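Local coordinates for tail protein, 43 kDa (Neisseria meningitidis MC58, PDB 3D37) that is of unknown function but is probably a baseplate hub-like component of a phage-type tail, at residues W191-S196 / D305-I310. Numbering follows the deposited sequence.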
loop_
_atom_site.group_PDB
_atom_site.type_symbol
_atom_site.label_atom_id
_atom_site.label_comp_id
_atom_site.label_asym_id
_atom_site.label_seq_id
_atom_site.Cartn_x
_atom_site.Cartn_y
_atom_site.Cartn_z
ATOM N N TRP A 191 27.221 -7.274 13.842
ATOM C CA TRP A 191 25.793 -7.524 13.860
ATOM C C TRP A 191 25.438 -8.157 15.178
ATOM O O TRP A 191 26.060 -9.137 15.579
ATOM C CB TRP A 191 25.378 -8.503 12.767
ATOM C CG TRP A 191 24.001 -8.965 12.973
ATOM C CD1 TRP A 191 23.595 -10.033 13.718
ATOM C CD2 TRP A 191 22.815 -8.323 12.506
ATOM N NE1 TRP A 191 22.227 -10.096 13.739
ATOM C CE2 TRP A 191 21.722 -9.065 12.990
ATOM C CE3 TRP A 191 22.572 -7.185 11.748
ATOM C CZ2 TRP A 191 20.406 -8.719 12.701
ATOM C CZ3 TRP A 191 21.272 -6.847 11.439
ATOM C CH2 TRP A 191 20.202 -7.600 11.920
ATOM N N SER A 192 24.424 -7.614 15.842
ATOM C CA SER A 192 23.874 -8.243 17.039
ATOM C C SER A 192 22.430 -7.807 17.333
ATOM O O SER A 192 22.105 -6.625 17.283
ATOM C CB SER A 192 24.768 -7.956 18.245
ATOM O OG SER A 192 24.237 -8.589 19.391
ATOM N N ARG A 193 21.573 -8.774 17.658
ATOM C CA ARG A 193 20.200 -8.480 18.083
ATOM C C ARG A 193 20.094 -8.103 19.551
ATOM O O ARG A 193 19.015 -7.745 20.023
ATOM C CB ARG A 193 19.303 -9.678 17.808
ATOM C CG ARG A 193 18.873 -9.775 16.357
ATOM C CD ARG A 193 18.697 -11.236 15.964
ATOM N NE ARG A 193 17.723 -11.893 16.816
ATOM C CZ ARG A 193 17.584 -13.207 16.992
ATOM N NH1 ARG A 193 18.378 -14.089 16.397
ATOM N NH2 ARG A 193 16.629 -13.643 17.796
ATOM N N THR A 194 21.199 -8.198 20.288
ATOM C CA THR A 194 21.228 -7.822 21.709
ATOM C C THR A 194 22.351 -6.842 22.072
ATOM O O THR A 194 22.230 -6.092 23.042
ATOM C CB THR A 194 21.322 -9.075 22.616
ATOM O OG1 THR A 194 22.547 -9.789 22.356
ATOM C CG2 THR A 194 20.112 -9.971 22.373
ATOM N N ASP A 195 23.446 -6.841 21.314
ATOM C CA ASP A 195 24.517 -5.868 21.549
ATOM C C ASP A 195 24.231 -4.556 20.784
ATOM O O ASP A 195 24.271 -4.494 19.536
ATOM C CB ASP A 195 25.892 -6.463 21.218
ATOM C CG ASP A 195 27.024 -5.637 21.774
ATOM O OD1 ASP A 195 26.738 -4.478 22.128
ATOM O OD2 ASP A 195 28.182 -6.123 21.824
ATOM N N SER A 196 23.914 -3.512 21.568
ATOM C CA SER A 196 23.625 -2.164 21.044
ATOM C C SER A 196 24.870 -1.454 20.482
ATOM O O SER A 196 24.751 -0.480 19.726
ATOM C CB SER A 196 23.003 -1.294 22.152
ATOM O OG SER A 196 23.922 -1.146 23.233
ATOM N N ASP A 305 29.866 -11.228 12.799
ATOM C CA ASP A 305 28.491 -11.648 13.040
ATOM C C ASP A 305 28.578 -12.969 13.785
ATOM O O ASP A 305 28.763 -14.010 13.174
ATOM C CB ASP A 305 27.756 -11.811 11.712
ATOM C CG ASP A 305 26.301 -12.144 11.880
ATOM O OD1 ASP A 305 25.902 -12.600 12.978
ATOM O OD2 ASP A 305 25.528 -11.884 10.917
ATOM N N ASP A 306 28.474 -12.906 15.107
ATOM C CA ASP A 306 28.490 -14.122 15.942
ATOM C C ASP A 306 27.365 -15.099 15.603
ATOM O O ASP A 306 27.606 -16.295 15.523
ATOM C CB ASP A 306 28.459 -13.764 17.433
ATOM C CG ASP A 306 29.832 -13.278 17.961
ATOM O OD1 ASP A 306 30.819 -13.265 17.223
ATOM O OD2 ASP A 306 29.913 -12.912 19.151
ATOM N N GLU A 307 26.150 -14.598 15.388
ATOM C CA GLU A 307 25.013 -15.452 14.957
ATOM C C GLU A 307 25.390 -16.328 13.769
ATOM O O GLU A 307 25.166 -17.528 13.786
ATOM C CB GLU A 307 23.788 -14.620 14.553
ATOM C CG GLU A 307 22.922 -14.215 15.670
ATOM C CD GLU A 307 21.825 -13.194 15.272
ATOM O OE1 GLU A 307 21.332 -13.205 14.113
ATOM O OE2 GLU A 307 21.487 -12.362 16.152
ATOM N N HIS A 308 25.982 -15.721 12.757
ATOM C CA HIS A 308 26.338 -16.396 11.503
ATOM C C HIS A 308 27.723 -17.091 11.535
ATOM O O HIS A 308 28.095 -17.808 10.620
ATOM C CB HIS A 308 26.344 -15.331 10.404
ATOM C CG HIS A 308 26.027 -15.841 9.031
ATOM N ND1 HIS A 308 24.860 -15.514 8.381
ATOM C CD2 HIS A 308 26.727 -16.627 8.176
ATOM C CE1 HIS A 308 24.843 -16.087 7.191
ATOM N NE2 HIS A 308 25.967 -16.762 7.035
ATOM N N GLY A 309 28.522 -16.838 12.557
ATOM C CA GLY A 309 29.886 -17.346 12.576
ATOM C C GLY A 309 30.841 -16.610 11.669
ATOM O O GLY A 309 31.849 -17.155 11.289
ATOM N N ILE A 310 30.545 -15.369 11.288
ATOM C CA ILE A 310 31.519 -14.588 10.496
ATOM C C ILE A 310 32.434 -13.758 11.395
ATOM O O ILE A 310 31.984 -13.076 12.298
ATOM C CB ILE A 310 30.839 -13.625 9.505
ATOM C CG1 ILE A 310 29.941 -14.393 8.537
ATOM C CG2 ILE A 310 31.887 -12.769 8.729
ATOM C CD1 ILE A 310 29.057 -13.474 7.700
HETATM O O HOH W 1 28.364 -10.347 16.402
HETATM O O HOH W 2 25.491 -11.765 16.907
#
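W191 and E307 meet where two parallel strands give way to loops and two waters bridge the backbones. The carboxylate of E307 stands almost upright to the indole, 85° between the planes, with CD in the ring plane at its edge. W191 NE1 gives a weak hydrogen bond to E307 OE2 at 3.4 Å. E307 OE2 also forms a salt bridge with R193 NH1 at 3.6 Å and lies 3.0 Å from R193 CD, so the one oxygen is bonded weakly to the indole N-H and paired by charge with the arginine. D305, its CG anti to the backbone N (chi1 -176°), runs alongside W191 and brings OD1 to 3.5 Å from W191 CD1. OD1 also receives H308 N, an Asx motif that ties down the turn carrying E307. Both waters donate to W191 O, and they accept from D306 N and E307 N respectively. K80 of a second subunit makes a salt bridge with D305 OD2, which probably offsets some negative charge here; K80 and K82 of that subunit also make cation-pi contacts with W191. The site thus lies at a subunit interface, where strand 187-191 runs beside strand 300-305, whose hairpin with strand 310-324 turns through a G1 beta bulge, and D305 touches M203 of strand 202-208.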